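Local coordinates for protein SusD homolog (Bacteroides thetaiotaomicron, PDB 3EHM) that probably binds mucin O-glycans for a SusD-type uptake system in a gut bacterium that feeds on host mucin, at residues T275-G278 / Y279-Y283; M88-A91 / Y92-F95. One frame throughout, in Å; residues are numbered along the deposited sequence.

Overall arrangement
Both contacts are short runs of helix in which side chains one turn apart meet over i to i+4 backbone bonds, with a pi-type widening at 93-95 in contact 2, and they lie on opposite sides of the centre of the chain. Contact 2 belongs to helix 85-110, a long helix near the N-terminal end, and contact 1 to the short helix 274-282, more than 150 residues later. Their centres are 31 Å apart and their nearest atoms about 18 Å, with no touch between them. Contact 1 is the more buried; contact 2 keeps Asn89 exposed. Each sets a polar side chain against an aromatic face: Asp281 on Trp277 in contact 1, Asn94 on Tyr90 in contact 2.

Contact 1: residues T275-G278 / Y279-Y283; sequences TIWG and YLDGY
The side chains of Trp277 and Asp281, one helical turn apart, run alongside each other in the same direction. The aspartate CB sits over one face of the indole, toward the rim, 4.1 Å from the centroid of the five-membered ring, a CH-pi contact. Both residues carry CG anti to the backbone N (chi1 165° and -178°), which sends the two side chains off the helix together. The planes of ring and carboxylate are only 22° apart. A water closes the pair at the polar end, accepting from Trp277 NE1 at 3.1 Å and donating to Asp281 OD1 at 2.8 Å. The other carboxylate oxygen, OD2, is hydrogen-bonded to Thr395, so both oxygens have a partner.

Along another side of the helix, Tyr279 runs beside Thr275, whose methyl CG2 meets the ring edge in plane, 3.7 Å from Tyr279 CE2. The threonine methyl stands anti to its own backbone N, while OG1 turns to bond the backbone N of Met465. Tyr279 OH reaches the carbonyl oxygen of Tyr463, and an alanine at Tyr279 would probably leave that carbonyl without this donor and open a gap beside the Thr275 methyl. Ile276 and Leu280 slant across each other, with Ile276 CG1 3.8 Å from Leu280 CD1. Under all three pairs run i to i+4 backbone bonds, the shortest of those joining the two segments from Asp281 N to Trp277 O at 2.8 Å.

The side chains of this helix reach several parts of the chain. Thr275 and Ile276 rest on Tyr442 of helix 429-445, Leu280 packs on Leu288 and Tyr291 of helix 287-291, and Tyr279 lies against Pro394 and Pro462 in loops. Just ahead of the helix, strand 270-272 pairs antiparallel with strand 67-69.

Contact 2: residues M88-A91 / Y92-F95; sequences MNYA and YQNF
Asn94 N donates to Tyr90 O at 3.0 Å, and the side chains of the same two residues carry polar bonds to helix 47-57: Tyr90 OH bonds the carboxylate of Asp51, and Asn94 ND2 donates to Asn54. That amide nitrogen also lies over the centre of the Tyr90 ring, 3.3 Å above the ring plane, with ring and amide planes 70° apart. The tyrosine swings its ring to this position with CG anti to the backbone N (chi1 -173°). One residue back, Gln93 extends its chain past the same ring and brings OE1 to the ring edge, in plane, 3.7 Å from Tyr90 CD1. Its NE2 stands 3.8 Å from Asn89 OD1, a loose approach of two amides.

Further round the helix the packing is apolar. Ala91 CB comes within 4.3 Å of Phe95 CD1, and both residues pack on Phe140 of helix 116-140; Phe95 also touches Val139. Met88, present as selenomethionine, and Ala91 both lie against Phe489. Phe95 N still bonds Ala91 O, at 2.8 Å, although the helix widens into a pi-type turn at 93-95.

This part of helix 85-110 contacts two helices and nearby loops: Tyr90 and Asn94 reach helix 47-57, Ala91 packs on helix 116-140, and Phe95 touches both. Such helix-on-helix packing is consistent with the largely helical SusD-like fold, of the TPR clan.

Contact 1: residues T275-G278 / Y279-Y283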
ATOM      1  N   THR A 275      -7.945   9.693   9.796  1.00 13.05           N
ATOM      2  CA  THR A 275      -8.333   8.310  10.026  1.00 13.57           C
ATOM      3  C   THR A 275      -7.349   7.556  10.918  1.00 12.68           C
ATOM      4  O   THR A 275      -7.736   6.995  11.942  1.00 12.44           O
ATOM      5  CB  THR A 275      -8.481   7.547   8.700  1.00 12.12           C
ATOM      6  OG1 THR A 275      -9.437   8.220   7.871  1.00 14.31           O
ATOM      7  CG2 THR A 275      -8.960   6.120   8.964  1.00 14.55           C
ATOM      8  N   ILE A 276      -6.074   7.540  10.545  1.00 11.50           N
ATOM      9  CA  ILE A 276      -5.115   6.816  11.356  1.00 11.77           C
ATOM     10  C   ILE A 276      -5.002   7.442  12.750  1.00 10.01           C
ATOM     11  O   ILE A 276      -4.821   6.736  13.737  1.00  9.95           O
ATOM     12  CB  ILE A 276      -3.732   6.727  10.654  1.00 11.97           C
ATOM     13  CG1 ILE A 276      -2.856   5.704  11.385  1.00 13.92           C
ATOM     14  CG2 ILE A 276      -3.064   8.095  10.595  1.00 11.69           C
ATOM     15  CD1 ILE A 276      -1.556   5.389  10.662  1.00 13.64           C
ATOM     16  N   TRP A 277      -5.129   8.761  12.838  1.00 11.34           N
ATOM     17  CA  TRP A 277      -5.061   9.411  14.141  1.00 13.33           C
ATOM     18  C   TRP A 277      -6.216   8.926  15.011  1.00 12.58           C
ATOM     19  O   TRP A 277      -6.031   8.621  16.183  1.00 12.39           O
ATOM     20  CB  TRP A 277      -5.157  10.930  14.019  1.00 12.27           C
ATOM     21  CG  TRP A 277      -5.449  11.576  15.349  1.00 16.89           C
ATOM     22  CD1 TRP A 277      -4.562  11.816  16.360  1.00 16.78           C
ATOM     23  CD2 TRP A 277      -6.736  11.979  15.841  1.00 17.15           C
ATOM     24  NE1 TRP A 277      -5.218  12.339  17.452  1.00 17.77           N
ATOM     25  CE2 TRP A 277      -6.552  12.449  17.161  1.00 16.39           C
ATOM     26  CE3 TRP A 277      -8.027  11.982  15.295  1.00 17.28           C
ATOM     27  CZ2 TRP A 277      -7.612  12.922  17.945  1.00 19.12           C
ATOM     28  CZ3 TRP A 277      -9.085  12.451  16.076  1.00 18.89           C
ATOM     29  CH2 TRP A 277      -8.868  12.915  17.387  1.00 17.36           C
ATOM     30  N   GLY A 278      -7.410   8.877  14.424  1.00 13.62           N
ATOM     31  CA  GLY A 278      -8.588   8.441  15.155  1.00 13.36           C
ATOM     32  C   GLY A 278      -8.421   7.084  15.804  1.00 12.43           C
ATOM     33  O   GLY A 278      -8.797   6.891  16.967  1.00 11.68           O
ATOM     34  N   TYR A 279      -7.870   6.132  15.054  1.00 10.93           N
ATOM     35  CA  TYR A 279      -7.649   4.794  15.590  1.00 11.55           C
ATOM     36  C   TYR A 279      -6.544   4.789  16.645  1.00 11.66           C
ATOM     37  O   TYR A 279      -6.725   4.252  17.733  1.00 13.22           O
ATOM     38  CB  TYR A 279      -7.297   3.818  14.460  1.00 13.38           C
ATOM     39  CG  TYR A 279      -8.489   3.429  13.607  1.00 12.95           C
ATOM     40  CD1 TYR A 279      -9.460   2.556  14.095  1.00 14.28           C
ATOM     41  CD2 TYR A 279      -8.676   3.978  12.339  1.00 14.91           C
ATOM     42  CE1 TYR A 279     -10.589   2.239  13.347  1.00 14.38           C
ATOM     43  CE2 TYR A 279      -9.806   3.668  11.578  1.00 13.84           C
ATOM     44  CZ  TYR A 279     -10.761   2.800  12.092  1.00 16.21           C
ATOM     45  OH  TYR A 279     -11.902   2.512  11.363  1.00 14.34           O
ATOM     46  N   LEU A 280      -5.404   5.394  16.330  1.00 11.84           N
ATOM     47  CA  LEU A 280      -4.284   5.419  17.266  1.00 13.49           C
ATOM     48  C   LEU A 280      -4.671   6.058  18.591  1.00 15.35           C
ATOM     49  O   LEU A 280      -4.315   5.556  19.656  1.00 16.12           O
ATOM     50  CB  LEU A 280      -3.093   6.160  16.650  1.00 14.73           C
ATOM     51  CG  LEU A 280      -2.497   5.517  15.393  1.00 15.56           C
ATOM     52  CD1 LEU A 280      -1.395   6.406  14.825  1.00 14.72           C
ATOM     53  CD2 LEU A 280      -1.946   4.142  15.739  1.00 15.03           C
ATOM     54  N   ASP A 281      -5.409   7.163  18.523  1.00 15.95           N
ATOM     55  CA  ASP A 281      -5.847   7.866  19.728  1.00 17.23           C
ATOM     56  C   ASP A 281      -6.867   7.051  20.525  1.00 15.80           C
ATOM     57  O   ASP A 281      -6.685   6.800  21.715  1.00 13.09           O
ATOM     58  CB  ASP A 281      -6.474   9.212  19.358  1.00 18.24           C
ATOM     59  CG  ASP A 281      -6.899  10.011  20.581  1.00 21.50           C
ATOM     60  OD1 ASP A 281      -6.019  10.619  21.230  1.00 21.21           O
ATOM     61  OD2 ASP A 281      -8.107  10.015  20.904  1.00 19.59           O
ATOM     62  N   GLY A 282      -7.945   6.643  19.862  1.00 16.41           N
ATOM     63  CA  GLY A 282      -8.981   5.879  20.535  1.00 15.38           C
ATOM     64  C   GLY A 282      -8.525   4.554  21.119  1.00 15.59           C
ATOM     65  O   GLY A 282      -9.028   4.118  22.157  1.00 14.76           O
ATOM     66  N   TYR A 283      -7.575   3.908  20.452  1.00 14.55           N
ATOM     67  CA  TYR A 283      -7.061   2.622  20.906  1.00 15.11           C
ATOM     68  C   TYR A 283      -5.925   2.789  21.912  1.00 16.15           C
ATOM     69  O   TYR A 283      -5.368   1.797  22.384  1.00 17.41           O
ATOM     70  CB  TYR A 283      -6.535   1.811  19.711  1.00 14.23           C
ATOM     71  CG  TYR A 283      -7.580   1.285  18.742  1.00 13.84           C
ATOM     72  CD1 TYR A 283      -7.188   0.650  17.562  1.00 12.52           C
ATOM     73  CD2 TYR A 283      -8.949   1.377  19.014  1.00 15.48           C
ATOM     74  CE1 TYR A 283      -8.117   0.119  16.682  1.00 13.27           C
ATOM     75  CE2 TYR A 283      -9.899   0.843  18.127  1.00 13.98           C
ATOM     76  CZ  TYR A 283      -9.469   0.213  16.964  1.00 15.00           C
ATOM     77  OH  TYR A 283     -10.370  -0.337  16.077  1.00 12.21           O
TER
HETATM   78  O   HOH W   1      -4.170  12.477  20.350  1.00 28.00           O

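Contact 2: residues M88-A91 / Y92-F95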
HETATM    1  N   MSE A  88      -2.451  11.136 -14.508  1.00 12.16           N
HETATM    2  CA  MSE A  88      -2.688   9.706 -14.685  1.00 13.13           C
HETATM    3  C   MSE A  88      -1.579   9.102 -15.540  1.00 12.50           C
HETATM    4  O   MSE A  88      -1.211   7.938 -15.375  1.00 12.50           O
HETATM    5  CB  MSE A  88      -4.055   9.459 -15.330  1.00 14.08           C
HETATM    6  CG  MSE A  88      -5.215   9.713 -14.384  1.00 13.69           C
HETATM    7 SE   MSE A  88      -5.072   8.640 -12.756  1.00 20.22          SE
HETATM    8  CE  MSE A  88      -4.292   9.958 -11.569  1.00 13.22           C
ATOM      9  N   ASN A  89      -1.050   9.895 -16.462  1.00 13.34           N
ATOM     10  CA  ASN A  89       0.055   9.437 -17.293  1.00 14.90           C
ATOM     11  C   ASN A  89       1.253   9.299 -16.351  1.00 14.68           C
ATOM     12  O   ASN A  89       2.055   8.364 -16.455  1.00 13.51           O
ATOM     13  CB  ASN A  89       0.356  10.471 -18.376  1.00 19.05           C
ATOM     14  CG  ASN A  89       1.666  10.212 -19.077  1.00 22.66           C
ATOM     15  OD1 ASN A  89       2.605  11.007 -18.983  1.00 26.45           O
ATOM     16  ND2 ASN A  89       1.747   9.092 -19.783  1.00 25.14           N
ATOM     17  N   TYR A  90       1.349  10.240 -15.420  1.00 14.35           N
ATOM     18  CA  TYR A  90       2.423  10.263 -14.434  1.00 14.08           C
ATOM     19  C   TYR A  90       2.309   9.018 -13.551  1.00 14.90           C
ATOM     20  O   TYR A  90       3.308   8.364 -13.253  1.00 14.60           O
ATOM     21  CB  TYR A  90       2.303  11.543 -13.603  1.00 14.86           C
ATOM     22  CG  TYR A  90       3.430  11.820 -12.631  1.00 14.38           C
ATOM     23  CD1 TYR A  90       4.760  11.554 -12.963  1.00 16.90           C
ATOM     24  CD2 TYR A  90       3.169  12.433 -11.407  1.00 16.79           C
ATOM     25  CE1 TYR A  90       5.805  11.898 -12.094  1.00 17.90           C
ATOM     26  CE2 TYR A  90       4.197  12.784 -10.538  1.00 17.90           C
ATOM     27  CZ  TYR A  90       5.512  12.518 -10.884  1.00 17.97           C
ATOM     28  OH  TYR A  90       6.521  12.894 -10.021  1.00 17.53           O
ATOM     29  N   ALA A  91       1.079   8.687 -13.161  1.00 14.11           N
ATOM     30  CA  ALA A  91       0.817   7.523 -12.323  1.00 12.44           C
ATOM     31  C   ALA A  91       1.177   6.231 -13.053  1.00 12.37           C
ATOM     32  O   ALA A  91       1.749   5.315 -12.465  1.00 10.67           O
ATOM     33  CB  ALA A  91      -0.651   7.498 -11.913  1.00 11.35           C
ATOM     34  N   TYR A  92       0.836   6.158 -14.334  1.00 13.47           N
ATOM     35  CA  TYR A  92       1.151   4.971 -15.120  1.00 14.27           C
ATOM     36  C   TYR A  92       2.667   4.782 -15.135  1.00 12.37           C
ATOM     37  O   TYR A  92       3.164   3.658 -15.090  1.00 12.64           O
ATOM     38  CB  TYR A  92       0.637   5.122 -16.553  1.00 14.53           C
ATOM     39  CG  TYR A  92       0.680   3.838 -17.356  1.00 16.99           C
ATOM     40  CD1 TYR A  92      -0.258   2.830 -17.146  1.00 19.00           C
ATOM     41  CD2 TYR A  92       1.644   3.643 -18.341  1.00 20.27           C
ATOM     42  CE1 TYR A  92      -0.238   1.656 -17.903  1.00 21.49           C
ATOM     43  CE2 TYR A  92       1.674   2.475 -19.104  1.00 20.94           C
ATOM     44  CZ  TYR A  92       0.731   1.487 -18.882  1.00 21.86           C
ATOM     45  OH  TYR A  92       0.749   0.337 -19.646  1.00 23.05           O
ATOM     46  N   GLN A  93       3.406   5.884 -15.197  1.00 12.73           N
ATOM     47  CA  GLN A  93       4.861   5.796 -15.203  1.00 13.08           C
ATOM     48  C   GLN A  93       5.376   5.290 -13.854  1.00 12.67           C
ATOM     49  O   GLN A  93       6.202   4.377 -13.792  1.00 10.88           O
ATOM     50  CB  GLN A  93       5.489   7.166 -15.488  1.00 16.36           C
ATOM     51  CG  GLN A  93       5.071   7.809 -16.806  1.00 20.60           C
ATOM     52  CD  GLN A  93       5.706   9.178 -17.010  1.00 23.92           C
ATOM     53  OE1 GLN A  93       5.879   9.948 -16.062  1.00 26.85           O
ATOM     54  NE2 GLN A  93       6.044   9.491 -18.253  1.00 26.69           N
ATOM     55  N   ASN A  94       4.878   5.889 -12.776  1.00 12.13           N
ATOM     56  CA  ASN A  94       5.315   5.534 -11.431  1.00 13.21           C
ATOM     57  C   ASN A  94       4.881   4.156 -10.945  1.00 12.57           C
ATOM     58  O   ASN A  94       5.535   3.570 -10.082  1.00 13.39           O
ATOM     59  CB  ASN A  94       4.864   6.610 -10.435  1.00 11.65           C
ATOM     60  CG  ASN A  94       5.493   7.964 -10.719  1.00 15.17           C
ATOM     61  OD1 ASN A  94       6.665   8.050 -11.100  1.00 13.97           O
ATOM     62  ND2 ASN A  94       4.724   9.028 -10.524  1.00 12.11           N
ATOM     63  N   PHE A  95       3.786   3.636 -11.490  1.00 12.91           N
ATOM     64  CA  PHE A  95       3.302   2.321 -11.085  1.00 12.05           C
ATOM     65  C   PHE A  95       3.661   1.202 -12.060  1.00 12.52           C
ATOM     66  O   PHE A  95       3.776   0.048 -11.653  1.00 14.19           O
ATOM     67  CB  PHE A  95       1.774   2.333 -10.908  1.00 12.28           C
ATOM     68  CG  PHE A  95       1.304   2.917  -9.602  1.00 13.23           C
ATOM     69  CD1 PHE A  95       0.497   4.053  -9.583  1.00 12.67           C
ATOM     70  CD2 PHE A  95       1.645   2.317  -8.393  1.00 14.28           C
ATOM     71  CE1 PHE A  95       0.032   4.582  -8.376  1.00 14.07           C
ATOM     72  CE2 PHE A  95       1.183   2.837  -7.177  1.00 14.87           C
ATOM     73  CZ  PHE A  95       0.375   3.974  -7.171  1.00 12.47           C
TER